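Local coordinates for protein cell Inhibiting Factor (CifBp) (Burkholderia pseudomallei, PDB 3GQM) that deamidates a glutamine side chain of host NEDD8, which abolishes the activity of cullin-RING ubiquitin ligases and inhibits the host cell cycle, at residues Ser107-Phe112 / Gly158-Ile163; Tyr176-Asp181 / Val190-Trp195; Asn210-Lys215 / Arg227-Ile232; Asp223-Leu228 / Val242-Leu247. All blocks are in the same frame, centred on the assembly; numbering follows the deposited sequence.

Contact 1. Residues Ser107-Phe112 / Gly158-Ile163; sequences SANNIF and GHKFLI
A chi1 of -57° carries CG of Leu-162 anti to its own carbonyl carbon and spreads the isobutyl fork across the helix face made by Ala-108, Ile-111 and Phe-112. Two residues earlier, Lys-160 leaves the same side of the strand with CG far from the backbone N (chi1 -150°) and stays extended to its tip, which brings NZ up to the amide of Asn-109. The branches of Leu-162 have separate partners. CD1 presses on CG2 of Ile-111 at 3.5 Å, a tighter fit than ordinary van der Waals contact, whereas CD2 lies 3.9 Å from CB of Ala-108 and near the plane of the Phe-112 ring, at its edge. Helix and strand segments run nearly side by side, their axes 7.5 Å apart and inclined by 28°, and the small Ala-108 sits at the nearest point of the two backbones. The arrangement is consistent with the papain-like fold of the CA clan: helix 104-116 begins at the probable active-site Cys-104 and lies against the antiparallel sheet, whose strand 159-165 begins at the probable active-site His-159. Lys-160 crosses Asn-109 at about a right angle and donates NZ to OD1 over 3.1 Å, on a lone pair in the carbonyl plane. One water accepts from both Lys-160 NZ and Asn-109 ND2, so the two side chains are joined twice. A second water lies between Ser-107 OG and Lys-160 O, 2.8 Å from the latter. Ile-151 of the adjacent strand 147-154 packs on Asn-109, Phe-112 and Leu-162 alike.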
loop_
_atom_site.group_PDB
_atom_site.type_symbol
_atom_site.label_atom_id
_atom_site.label_comp_id
_atom_site.label_asym_id
_atom_site.label_seq_id
_atom_site.Cartn_x
_atom_site.Cartn_y
_atom_site.Cartn_z
ATOM N N SER A 107 0.574 4.705 2.315
ATOM C CA SER A 107 1.132 4.038 1.124
ATOM C C SER A 107 0.069 3.246 0.362
ATOM O O SER A 107 -0.060 3.397 -0.861
ATOM C CB SER A 107 2.344 3.149 1.447
ATOM O OG SER A 107 1.973 2.060 2.330
ATOM N N ALA A 108 -0.749 2.471 1.087
ATOM C CA ALA A 108 -1.782 1.672 0.459
ATOM C C ALA A 108 -2.863 2.567 -0.183
ATOM O O ALA A 108 -3.311 2.298 -1.311
ATOM C CB ALA A 108 -2.427 0.674 1.485
ATOM N N ASN A 109 -3.320 3.584 0.534
ATOM C CA ASN A 109 -4.353 4.471 0.000
ATOM C C ASN A 109 -3.906 5.170 -1.311
ATOM O O ASN A 109 -4.617 5.171 -2.278
ATOM C CB ASN A 109 -4.782 5.502 1.058
ATOM C CG ASN A 109 -5.678 4.915 2.129
ATOM O OD1 ASN A 109 -6.266 3.844 1.970
ATOM N ND2 ASN A 109 -5.734 5.581 3.247
ATOM N N ASN A 110 -2.708 5.715 -1.322
ATOM C CA ASN A 110 -2.179 6.412 -2.494
ATOM C C ASN A 110 -1.784 5.537 -3.684
ATOM O O ASN A 110 -2.101 5.876 -4.828
ATOM C CB ASN A 110 -1.043 7.328 -2.054
ATOM C CG ASN A 110 -1.600 8.577 -1.375
ATOM O OD1 ASN A 110 -2.408 9.281 -1.985
ATOM N ND2 ASN A 110 -1.256 8.806 -0.084
ATOM N N ILE A 111 -1.120 4.401 -3.427
ATOM C CA ILE A 111 -0.830 3.460 -4.537
ATOM C C ILE A 111 -2.118 2.854 -5.118
ATOM O O ILE A 111 -2.219 2.623 -6.345
ATOM C CB ILE A 111 0.181 2.356 -4.114
ATOM C CG1 ILE A 111 1.587 2.999 -3.916
ATOM C CG2 ILE A 111 0.183 1.222 -5.168
ATOM C CD1 ILE A 111 2.555 2.173 -3.016
ATOM N N PHE A 112 -3.100 2.619 -4.254
ATOM C CA PHE A 112 -4.438 2.226 -4.718
ATOM C C PHE A 112 -5.043 3.259 -5.709
ATOM O O PHE A 112 -5.551 2.862 -6.766
ATOM C CB PHE A 112 -5.398 2.060 -3.531
ATOM C CG PHE A 112 -6.799 1.571 -3.916
ATOM C CD1 PHE A 112 -7.092 0.184 -3.920
ATOM C CD2 PHE A 112 -7.813 2.501 -4.281
ATOM C CE1 PHE A 112 -8.362 -0.300 -4.282
ATOM C CE2 PHE A 112 -9.109 2.055 -4.630
ATOM C CZ PHE A 112 -9.389 0.646 -4.636
ATOM N N GLY A 158 -3.240 -4.891 12.723
ATOM C CA GLY A 158 -3.226 -3.413 12.766
ATOM C C GLY A 158 -2.514 -2.856 11.517
ATOM O O GLY A 158 -1.716 -1.924 11.622
ATOM N N HIS A 159 -2.817 -3.404 10.342
ATOM C CA HIS A 159 -2.015 -3.118 9.135
ATOM C C HIS A 159 -2.911 -2.984 7.945
ATOM O O HIS A 159 -3.933 -3.626 7.860
ATOM C CB HIS A 159 -0.970 -4.240 8.936
ATOM C CG HIS A 159 0.033 -4.018 7.832
ATOM N ND1 HIS A 159 0.675 -2.811 7.607
ATOM C CD2 HIS A 159 0.594 -4.905 6.971
ATOM C CE1 HIS A 159 1.544 -2.951 6.620
ATOM N NE2 HIS A 159 1.502 -4.212 6.200
ATOM N N LYS A 160 -2.511 -2.117 7.042
ATOM C CA LYS A 160 -3.179 -1.863 5.775
ATOM C C LYS A 160 -2.142 -2.132 4.677
ATOM O O LYS A 160 -0.976 -1.717 4.799
ATOM C CB LYS A 160 -3.612 -0.389 5.735
ATOM C CG LYS A 160 -4.846 -0.172 4.914
ATOM C CD LYS A 160 -5.522 1.180 5.230
ATOM C CE LYS A 160 -6.748 1.366 4.344
ATOM N NZ LYS A 160 -7.439 2.691 4.602
ATOM N N PHE A 161 -2.545 -2.836 3.618
ATOM C CA PHE A 161 -1.626 -3.190 2.551
ATOM C C PHE A 161 -2.450 -3.551 1.305
ATOM O O PHE A 161 -3.650 -3.701 1.354
ATOM C CB PHE A 161 -0.657 -4.345 2.984
ATOM C CG PHE A 161 -1.343 -5.674 3.253
ATOM C CD1 PHE A 161 -1.440 -6.631 2.260
ATOM C CD2 PHE A 161 -1.835 -5.982 4.528
ATOM C CE1 PHE A 161 -2.075 -7.888 2.497
ATOM C CE2 PHE A 161 -2.445 -7.213 4.805
ATOM C CZ PHE A 161 -2.569 -8.188 3.763
ATOM N N LEU A 162 -1.784 -3.700 0.184
ATOM C CA LEU A 162 -2.466 -4.016 -1.061
ATOM C C LEU A 162 -2.046 -5.403 -1.570
ATOM O O LEU A 162 -0.910 -5.806 -1.400
ATOM C CB LEU A 162 -2.087 -2.974 -2.108
ATOM C CG LEU A 162 -2.338 -1.485 -1.830
ATOM C CD1 LEU A 162 -1.916 -0.631 -3.079
ATOM C CD2 LEU A 162 -3.816 -1.263 -1.590
ATOM N N ILE A 163 -3.000 -6.090 -2.187
ATOM C CA ILE A 163 -2.749 -7.261 -2.991
ATOM C C ILE A 163 -3.042 -6.900 -4.445
ATOM O O ILE A 163 -4.169 -6.551 -4.760
ATOM C CB ILE A 163 -3.678 -8.425 -2.581
ATOM C CG1 ILE A 163 -3.411 -8.784 -1.109
ATOM C CG2 ILE A 163 -3.367 -9.617 -3.464
ATOM C CD1 ILE A 163 -4.554 -9.485 -0.385
HETATM O O HOH W 1 0.958 -0.519 3.200
HETATM O O HOH W 2 -6.539 4.862 5.715
#

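Contact 2. Residues Tyr176-Asp181 / Val190-Trp195; sequences YIIQSD and VRVEDW
Asp-181 and Val-190 form a single antiparallel hydrogen-bonded pair, Asp-181 N to Val-190 O at 2.7 Å and Val-190 N to Asp-181 O at 2.6 Å, after which Arg-191 takes the N-cap position and helix 192-199 runs back beside the segment 176-181. Trp-195 NE1 donates to Ile-177 O over 2.8 Å, with the oxygen in the indole plane but the donor well above the carbonyl plane, not on a lone pair. Gln-179 runs over one indole face: CG stands 4.0 Å from the centroid of the five-membered ring in a CH-pi contact. A chi1 of 71° starts the side chain in this direction, and its extended course puts NE2 over the six-membered ring toward its rim, 3.3 Å from CZ3, with amide and ring planes 89° apart. Beside them, Val-192 CA makes a CA-H...O contact with Gln-179 O. Both ends of the Gln-179 amide have polar partners elsewhere, OE1 accepting from His-159 NE2 and NE2 donating to Leu-233 O. Ring and bonds together fix the amide's rotation with its oxygen turned to the histidine, consistent with Gln-179 as third member of an inferred Cys-His-Gln triad.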
loop_
_atom_site.group_PDB
_atom_site.type_symbol
_atom_site.label_atom_id
_atom_site.label_comp_id
_atom_site.label_asym_id
_atom_site.label_seq_id
_atom_site.Cartn_x
_atom_site.Cartn_y
_atom_site.Cartn_z
ATOM N N TYR A 176 0.637 -10.196 -5.939
ATOM C CA TYR A 176 1.808 -9.541 -5.411
ATOM C C TYR A 176 1.383 -8.639 -4.238
ATOM O O TYR A 176 0.238 -8.154 -4.211
ATOM C CB TYR A 176 2.411 -8.666 -6.503
ATOM C CG TYR A 176 2.755 -9.459 -7.743
ATOM C CD1 TYR A 176 3.973 -10.152 -7.828
ATOM C CD2 TYR A 176 1.874 -9.539 -8.801
ATOM C CE1 TYR A 176 4.315 -10.871 -8.958
ATOM C CE2 TYR A 176 2.188 -10.282 -9.940
ATOM C CZ TYR A 176 3.427 -10.932 -10.015
ATOM O OH TYR A 176 3.734 -11.680 -11.120
ATOM N N ILE A 177 2.297 -8.416 -3.294
ATOM C CA ILE A 177 2.060 -7.527 -2.162
ATOM C C ILE A 177 2.685 -6.160 -2.406
ATOM O O ILE A 177 3.825 -6.059 -2.855
ATOM C CB ILE A 177 2.628 -8.114 -0.804
ATOM C CG1 ILE A 177 2.050 -9.533 -0.561
ATOM C CG2 ILE A 177 2.389 -7.088 0.454
ATOM C CD1 ILE A 177 0.539 -9.488 -0.279
ATOM N N ILE A 178 1.941 -5.112 -2.079
ATOM C CA ILE A 178 2.509 -3.771 -1.963
ATOM C C ILE A 178 2.186 -3.242 -0.549
ATOM O O ILE A 178 1.040 -3.285 -0.130
ATOM C CB ILE A 178 1.929 -2.842 -3.048
ATOM C CG1 ILE A 178 2.083 -3.488 -4.434
ATOM C CG2 ILE A 178 2.595 -1.422 -3.025
ATOM C CD1 ILE A 178 1.531 -2.633 -5.609
ATOM N N GLN A 179 3.190 -2.796 0.200
ATOM C CA GLN A 179 2.951 -2.290 1.567
ATOM C C GLN A 179 4.106 -1.417 1.997
ATOM O O GLN A 179 5.200 -1.439 1.373
ATOM C CB GLN A 179 2.873 -3.483 2.544
ATOM C CG GLN A 179 4.296 -4.129 2.743
ATOM C CD GLN A 179 4.296 -5.245 3.816
ATOM O OE1 GLN A 179 3.497 -5.218 4.777
ATOM N NE2 GLN A 179 5.195 -6.230 3.647
ATOM N N SER A 180 3.891 -0.656 3.073
ATOM C CA SER A 180 5.012 -0.151 3.869
ATOM C C SER A 180 4.584 -0.470 5.301
ATOM O O SER A 180 3.423 -0.748 5.499
ATOM C CB SER A 180 5.139 1.365 3.719
ATOM O OG SER A 180 3.936 1.987 4.172
ATOM N N ASP A 181 5.499 -0.382 6.275
ATOM C CA ASP A 181 5.177 -0.642 7.715
ATOM C C ASP A 181 6.225 0.103 8.566
ATOM O O ASP A 181 7.418 -0.065 8.376
ATOM C CB ASP A 181 5.267 -2.166 7.966
ATOM C CG ASP A 181 4.544 -2.661 9.250
ATOM O OD1 ASP A 181 4.551 -2.000 10.320
ATOM O OD2 ASP A 181 4.000 -3.800 9.170
ATOM N N VAL A 190 9.172 -1.791 7.418
ATOM C CA VAL A 190 9.676 -1.850 6.025
ATOM C C VAL A 190 9.194 -0.640 5.220
ATOM O O VAL A 190 8.040 -0.271 5.306
ATOM C CB VAL A 190 9.351 -3.200 5.349
ATOM C CG1 VAL A 190 7.812 -3.399 5.140
ATOM C CG2 VAL A 190 10.170 -3.388 4.022
ATOM N N ARG A 191 10.113 0.017 4.529
ATOM C CA ARG A 191 9.812 1.165 3.684
ATOM C C ARG A 191 9.159 0.600 2.413
ATOM O O ARG A 191 9.544 -0.472 1.975
ATOM C CB ARG A 191 11.131 1.873 3.292
ATOM C CG ARG A 191 11.739 2.706 4.436
ATOM C CD ARG A 191 13.208 3.028 4.160
ATOM N NE ARG A 191 13.366 3.966 3.059
ATOM C CZ ARG A 191 14.081 3.753 1.952
ATOM N NH1 ARG A 191 14.725 2.602 1.755
ATOM N NH2 ARG A 191 14.145 4.705 1.029
ATOM N N VAL A 192 8.219 1.321 1.811
ATOM C CA VAL A 192 7.632 0.855 0.524
ATOM C C VAL A 192 8.738 0.654 -0.558
ATOM O O VAL A 192 8.751 -0.356 -1.272
ATOM C CB VAL A 192 6.461 1.769 0.035
ATOM C CG1 VAL A 192 6.969 3.200 -0.411
ATOM C CG2 VAL A 192 5.662 1.094 -1.056
ATOM N N GLU A 193 9.727 1.560 -0.591
ATOM C CA GLU A 193 10.799 1.452 -1.612
ATOM C C GLU A 193 11.561 0.141 -1.499
ATOM O O GLU A 193 11.848 -0.465 -2.514
ATOM C CB GLU A 193 11.790 2.617 -1.536
ATOM C CG GLU A 193 11.107 3.988 -1.728
ATOM C CD GLU A 193 10.777 4.688 -0.420
ATOM O OE1 GLU A 193 10.394 4.037 0.580
ATOM O OE2 GLU A 193 10.890 5.933 -0.415
ATOM N N ASP A 194 11.912 -0.262 -0.268
ATOM C CA ASP A 194 12.656 -1.490 -0.029
ATOM C C ASP A 194 11.763 -2.667 -0.341
ATOM O O ASP A 194 12.186 -3.617 -1.000
ATOM C CB ASP A 194 13.183 -1.546 1.430
ATOM C CG ASP A 194 14.282 -0.509 1.692
ATOM O OD1 ASP A 194 15.057 -0.217 0.749
ATOM O OD2 ASP A 194 14.380 0.054 2.796
ATOM N N TRP A 195 10.518 -2.614 0.126
ATOM C CA TRP A 195 9.586 -3.710 -0.144
ATOM C C TRP A 195 9.459 -3.962 -1.642
ATOM O O TRP A 195 9.586 -5.118 -2.126
ATOM C CB TRP A 195 8.189 -3.474 0.448
ATOM C CG TRP A 195 7.304 -4.657 0.129
ATOM C CD1 TRP A 195 6.413 -4.772 -0.923
ATOM C CD2 TRP A 195 7.323 -5.926 0.774
ATOM N NE1 TRP A 195 5.847 -6.032 -0.936
ATOM C CE2 TRP A 195 6.377 -6.752 0.112
ATOM C CE3 TRP A 195 8.054 -6.458 1.856
ATOM C CZ2 TRP A 195 6.144 -8.071 0.503
ATOM C CZ3 TRP A 195 7.799 -7.754 2.262
ATOM C CH2 TRP A 195 6.854 -8.553 1.587
#

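Contact 3. Residues Asn210-Lys215 / Arg227-Ile232; sequences NQLLSK and RLLASI
Leu-212 meets helix 222-233 with both methyl branches and lies at a different angle to each partner. Toward Ile-232 it lies obliquely: CD2 reaches the tip methyl CD1 of Ile-232 at 3.6 Å, and CB of Leu-212 backs up the same CD1 at 3.7 Å. Toward Leu-229 it stands at about a right angle, with CD1 touching Leu-229 CD2 at 4.0 Å. Its chi1 of 168° turns CG away from the backbone N and sends the fork out between these two residues. Leu-228 meets helix 206-212 at the backbone, one residue earlier: its CD1 lies 3.8 Å from CB of Gln-211 and 3.9 Å from N of Leu-212. The Gln-211 side chain passes across Leu-228 at roughly a right angle, on the less buried side of the contact. Two consecutive helices of the chain are thus packed by an apolar seam of Leu-228, Leu-229 and Ile-232, neighbouring positions on one side of a helix, with the last helical residue of 206-212 set against them. No hydrogen bond passes between the segments. Right behind Leu-212 the chain leaves helical geometry at Leu-213, and there Gln-211 O is gripped twice by Ser-214. The hydroxyl OG donates at 2.8 Å and the backbone N at 3.2 Å, both from the same face of the carbonyl plane. Leu-212 O is taken by Arg-156 NH2. Outside the seam, Ser-231 OG is hydrogen-bonded to Glu-208 OE2 of helix 206-212, a polar tie between the same two helices.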
loop_
_atom_site.group_PDB
_atom_site.type_symbol
_atom_site.label_atom_id
_atom_site.label_comp_id
_atom_site.label_asym_id
_atom_site.label_seq_id
_atom_site.Cartn_x
_atom_site.Cartn_y
_atom_site.Cartn_z
ATOM N N ASN A 210 -5.245 -16.775 1.425
ATOM C CA ASN A 210 -6.557 -17.187 1.898
ATOM C C ASN A 210 -6.550 -17.576 3.382
ATOM O O ASN A 210 -7.467 -17.208 4.133
ATOM C CB ASN A 210 -7.135 -18.313 1.083
ATOM C CG ASN A 210 -8.570 -18.562 1.463
ATOM O OD1 ASN A 210 -9.395 -17.619 1.444
ATOM N ND2 ASN A 210 -8.875 -19.793 1.910
ATOM N N GLN A 211 -5.494 -18.267 3.805
ATOM C CA GLN A 211 -5.317 -18.661 5.212
ATOM C C GLN A 211 -5.053 -17.471 6.120
ATOM O O GLN A 211 -5.659 -17.361 7.215
ATOM C CB GLN A 211 -4.153 -19.669 5.362
ATOM C CG GLN A 211 -4.513 -21.068 4.922
ATOM C CD GLN A 211 -3.285 -21.922 4.544
ATOM O OE1 GLN A 211 -3.226 -22.489 3.455
ATOM N NE2 GLN A 211 -2.316 -22.016 5.443
ATOM N N LEU A 212 -4.135 -16.593 5.700
ATOM C CA LEU A 212 -3.849 -15.371 6.432
ATOM C C LEU A 212 -5.111 -14.574 6.665
ATOM O O LEU A 212 -5.340 -14.053 7.753
ATOM C CB LEU A 212 -2.802 -14.481 5.703
ATOM C CG LEU A 212 -2.632 -13.050 6.224
ATOM C CD1 LEU A 212 -2.460 -13.003 7.785
ATOM C CD2 LEU A 212 -1.427 -12.307 5.538
ATOM N N LEU A 213 -5.915 -14.451 5.631
ATOM C CA LEU A 213 -7.013 -13.525 5.639
ATOM C C LEU A 213 -8.261 -14.177 6.245
ATOM O O LEU A 213 -9.305 -13.611 6.218
ATOM C CB LEU A 213 -7.267 -12.971 4.207
ATOM C CG LEU A 213 -6.653 -11.589 3.748
ATOM C CD1 LEU A 213 -5.407 -11.214 4.414
ATOM C CD2 LEU A 213 -6.470 -11.418 2.212
ATOM N N SER A 214 -8.177 -15.343 6.845
ATOM C CA SER A 214 -9.432 -15.942 7.288
ATOM C C SER A 214 -9.694 -15.568 8.730
ATOM O O SER A 214 -8.791 -15.135 9.466
ATOM C CB SER A 214 -9.390 -17.458 7.144
ATOM O OG SER A 214 -8.310 -17.965 7.886
ATOM N N LYS A 215 -10.936 -15.770 9.144
ATOM C CA LYS A 215 -11.263 -15.634 10.553
ATOM C C LYS A 215 -10.415 -16.582 11.391
ATOM O O LYS A 215 -9.922 -16.219 12.434
ATOM C CB LYS A 215 -12.746 -15.940 10.775
ATOM C CG LYS A 215 -13.596 -14.751 10.536
ATOM N N ARG A 227 4.885 -18.292 10.301
ATOM C CA ARG A 227 5.346 -18.594 8.944
ATOM C C ARG A 227 4.481 -17.968 7.847
ATOM O O ARG A 227 4.999 -17.554 6.825
ATOM C CB ARG A 227 5.542 -20.105 8.722
ATOM C CG ARG A 227 6.795 -20.609 9.446
ATOM C CD ARG A 227 7.718 -21.407 8.525
ATOM N NE ARG A 227 8.764 -22.156 9.241
ATOM C CZ ARG A 227 8.524 -23.119 10.135
ATOM N NH1 ARG A 227 7.276 -23.439 10.471
ATOM N NH2 ARG A 227 9.539 -23.748 10.726
ATOM N N LEU A 228 3.174 -17.905 8.050
ATOM C CA LEU A 228 2.318 -17.254 7.076
ATOM C C LEU A 228 2.707 -15.776 6.956
ATOM O O LEU A 228 2.892 -15.255 5.845
ATOM C CB LEU A 228 0.844 -17.350 7.449
ATOM C CG LEU A 228 0.114 -18.645 7.140
ATOM C CD1 LEU A 228 -1.340 -18.490 7.619
ATOM C CD2 LEU A 228 0.164 -18.955 5.639
ATOM N N LEU A 229 2.873 -15.128 8.105
ATOM C CA LEU A 229 3.225 -13.721 8.160
ATOM C C LEU A 229 4.570 -13.417 7.513
ATOM O O LEU A 229 4.677 -12.467 6.683
ATOM C CB LEU A 229 3.180 -13.187 9.597
ATOM C CG LEU A 229 1.768 -13.087 10.207
ATOM C CD1 LEU A 229 1.871 -12.938 11.701
ATOM C CD2 LEU A 229 0.899 -11.932 9.600
ATOM N N ALA A 230 5.588 -14.197 7.899
ATOM C CA ALA A 230 6.928 -14.010 7.354
ATOM C C ALA A 230 6.921 -14.261 5.860
ATOM O O ALA A 230 7.636 -13.607 5.127
ATOM C CB ALA A 230 7.916 -14.960 7.995
ATOM N N SER A 231 6.150 -15.243 5.422
ATOM C CA SER A 231 6.176 -15.636 4.016
ATOM C C SER A 231 5.505 -14.607 3.094
ATOM O O SER A 231 5.991 -14.320 2.004
ATOM C CB SER A 231 5.574 -17.028 3.868
ATOM O OG SER A 231 5.223 -17.247 2.540
ATOM N N ILE A 232 4.410 -14.016 3.563
ATOM C CA ILE A 232 3.644 -13.110 2.788
ATOM C C ILE A 232 4.159 -11.659 2.959
ATOM O O ILE A 232 4.167 -10.904 2.020
ATOM C CB ILE A 232 2.150 -13.197 3.227
ATOM C CG1 ILE A 232 1.603 -14.606 2.976
ATOM C CG2 ILE A 232 1.300 -12.180 2.482
ATOM C CD1 ILE A 232 0.065 -14.793 3.432
#

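Contact 4. Residues Asp223-Leu228 / Val242-Leu247; sequences DVQTRL and VDIKKL
The loop after helix 222-233 makes an Asx turn and a short 3-10 segment that lays Ile-244 against Gln-225 and Thr-226 of that helix. In the turn, Asp-243 OD1 accepts from Lys-245 N at 3.2 Å, the donor coming from above the carboxylate plane. Ile-244 has CG1 held between its backbone N and carbonyl carbon (chi1 70°), which leaves CG2 directed at the helix; there it meets Thr-226 OG1 at 3.3 Å, the two side chains at about a right angle. That hydroxyl is hydrogen-bonded to Asp-222 O, one turn back in the helix. The Thr-226 methyl, CG2, lies alongside Val-242, 3.9 Å from its CB, the side chains pointing past each other in opposite senses. A water sits in the angle between loop and helix. It donates to Val-242 O at 2.9 Å and accepts from Ile-244 N at 2.8 Å, with only a weak bond to Thr-226 OG1. Gln-225 reaches out extended: its OE1 lies 3.6 Å from Ile-244 CD1, and its NE2 is 3.9 Å from Leu-247 CD1 while donating to Phe-217 O. Farther along helix 222-233, Val-242 and Ile-244 both pack on Leu-229, and Leu-247 extends the loop's packing to Leu-157, just before strand 159-165, and to Ala-186.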
loop_
_atom_site.group_PDB
_atom_site.type_symbol
_atom_site.label_atom_id
_atom_site.label_comp_id
_atom_site.label_asym_id
_atom_site.label_seq_id
_atom_site.Cartn_x
_atom_site.Cartn_y
_atom_site.Cartn_z
ATOM N N ASP A 223 3.502 -21.283 15.134
ATOM C CA ASP A 223 4.437 -21.534 14.044
ATOM C C ASP A 223 3.791 -21.333 12.677
ATOM O O ASP A 223 4.453 -20.964 11.727
ATOM C CB ASP A 223 5.012 -22.958 14.121
ATOM C CG ASP A 223 5.919 -23.166 15.349
ATOM O OD1 ASP A 223 6.652 -22.237 15.759
ATOM O OD2 ASP A 223 5.844 -24.276 15.943
ATOM N N VAL A 224 2.519 -21.672 12.594
ATOM C CA VAL A 224 1.711 -21.441 11.418
ATOM C C VAL A 224 1.544 -19.915 11.178
ATOM O O VAL A 224 1.843 -19.426 10.079
ATOM C CB VAL A 224 0.357 -22.157 11.580
ATOM C CG1 VAL A 224 -0.609 -21.724 10.497
ATOM C CG2 VAL A 224 0.568 -23.704 11.583
ATOM N N GLN A 225 1.119 -19.176 12.213
ATOM C CA GLN A 225 0.966 -17.699 12.134
ATOM C C GLN A 225 2.264 -17.006 11.776
ATOM O O GLN A 225 2.320 -16.225 10.823
ATOM C CB GLN A 225 0.434 -17.129 13.444
ATOM C CG GLN A 225 -1.020 -17.504 13.781
ATOM C CD GLN A 225 -1.411 -17.040 15.202
ATOM O OE1 GLN A 225 -0.566 -17.000 16.106
ATOM N NE2 GLN A 225 -2.668 -16.682 15.390
ATOM N N THR A 226 3.314 -17.300 12.527
ATOM C CA THR A 226 4.645 -16.795 12.250
ATOM C C THR A 226 5.102 -17.079 10.802
ATOM O O THR A 226 5.638 -16.195 10.135
ATOM C CB THR A 226 5.665 -17.360 13.275
ATOM O OG1 THR A 226 5.194 -17.075 14.607
ATOM C CG2 THR A 226 6.983 -16.691 13.109
ATOM N N ARG A 227 4.885 -18.292 10.301
ATOM C CA ARG A 227 5.346 -18.594 8.944
ATOM C C ARG A 227 4.481 -17.968 7.847
ATOM O O ARG A 227 4.999 -17.554 6.825
ATOM C CB ARG A 227 5.542 -20.105 8.722
ATOM C CG ARG A 227 6.795 -20.609 9.446
ATOM C CD ARG A 227 7.718 -21.407 8.525
ATOM N NE ARG A 227 8.764 -22.156 9.241
ATOM C CZ ARG A 227 8.524 -23.119 10.135
ATOM N NH1 ARG A 227 7.276 -23.439 10.471
ATOM N NH2 ARG A 227 9.539 -23.748 10.726
ATOM N N LEU A 228 3.174 -17.905 8.050
ATOM C CA LEU A 228 2.318 -17.254 7.076
ATOM C C LEU A 228 2.707 -15.776 6.956
ATOM O O LEU A 228 2.892 -15.255 5.845
ATOM C CB LEU A 228 0.844 -17.350 7.449
ATOM C CG LEU A 228 0.114 -18.645 7.140
ATOM C CD1 LEU A 228 -1.340 -18.490 7.619
ATOM C CD2 LEU A 228 0.164 -18.955 5.639
ATOM N N VAL A 242 9.261 -12.097 13.088
ATOM C CA VAL A 242 7.845 -11.902 13.333
ATOM C C VAL A 242 7.500 -12.062 14.841
ATOM O O VAL A 242 7.967 -13.002 15.479
ATOM C CB VAL A 242 7.023 -12.855 12.461
ATOM C CG1 VAL A 242 5.561 -12.703 12.732
ATOM C CG2 VAL A 242 7.292 -12.570 10.964
ATOM N N ASP A 243 6.699 -11.146 15.406
ATOM C CA ASP A 243 6.298 -11.266 16.813
ATOM C C ASP A 243 4.797 -11.492 16.939
ATOM O O ASP A 243 4.018 -10.535 16.982
ATOM C CB ASP A 243 6.755 -10.020 17.609
ATOM C CG ASP A 243 6.528 -10.158 19.138
ATOM O OD1 ASP A 243 6.049 -11.226 19.640
ATOM O OD2 ASP A 243 6.865 -9.179 19.838
ATOM N N ILE A 244 4.359 -12.748 16.975
ATOM C CA ILE A 244 2.908 -12.982 17.036
ATOM C C ILE A 244 2.220 -12.510 18.341
ATOM O O ILE A 244 1.009 -12.358 18.361
ATOM C CB ILE A 244 2.476 -14.432 16.656
ATOM C CG1 ILE A 244 2.909 -15.453 17.723
ATOM C CG2 ILE A 244 2.928 -14.780 15.255
ATOM C CD1 ILE A 244 1.769 -15.834 18.586
ATOM N N LYS A 245 2.992 -12.241 19.399
ATOM C CA LYS A 245 2.444 -11.665 20.621
ATOM C C LYS A 245 1.871 -10.267 20.408
ATOM O O LYS A 245 1.207 -9.765 21.301
ATOM C CB LYS A 245 3.506 -11.545 21.738
ATOM C CG LYS A 245 4.092 -12.827 22.293
ATOM C CD LYS A 245 5.545 -12.544 22.756
ATOM C CE LYS A 245 5.709 -12.091 24.245
ATOM N NZ LYS A 245 4.867 -10.925 24.761
ATOM N N LYS A 246 2.152 -9.621 19.270
ATOM C CA LYS A 246 1.579 -8.305 18.988
ATOM C C LYS A 246 0.264 -8.372 18.224
ATOM O O LYS A 246 -0.387 -7.356 17.993
ATOM C CB LYS A 246 2.599 -7.417 18.265
ATOM C CG LYS A 246 3.941 -7.289 18.993
ATOM C CD LYS A 246 3.869 -6.279 20.108
ATOM N N LEU A 247 -0.155 -9.573 17.850
ATOM C CA LEU A 247 -1.416 -9.732 17.156
ATOM C C LEU A 247 -2.604 -9.353 18.026
ATOM O O LEU A 247 -2.619 -9.630 19.233
ATOM C CB LEU A 247 -1.589 -11.176 16.705
ATOM C CG LEU A 247 -0.699 -11.669 15.571
ATOM C CD1 LEU A 247 -1.028 -13.154 15.388
ATOM C CD2 LEU A 247 -1.012 -10.831 14.329
HETATM O O HOH W 3 6.216 -14.849 16.931
#

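Overall arrangement
From the N terminus, contact 1 comes first, closing the 45-residue passage between helix 104-116 and strand 159-165. Contact 2 follows in series on the neighbouring strand 176-178 and closes a short helix-free loop into helix 192-199. Contacts 1 and 2 meet at the probable active site, and Ser-107 OG and Ser-180 OG bond there too. Contact 3 joins the next two helices, 206-212 and 222-233, and touches contact 2 where Ile-232 O meets Trp-195. It also reaches contact 1 through Leu-213. Contact 4 opens before contact 3 has closed, so the two spans cross on helix 222-233, sharing Arg-227 and Leu-228. It brings back the loop leading to strand 253-260.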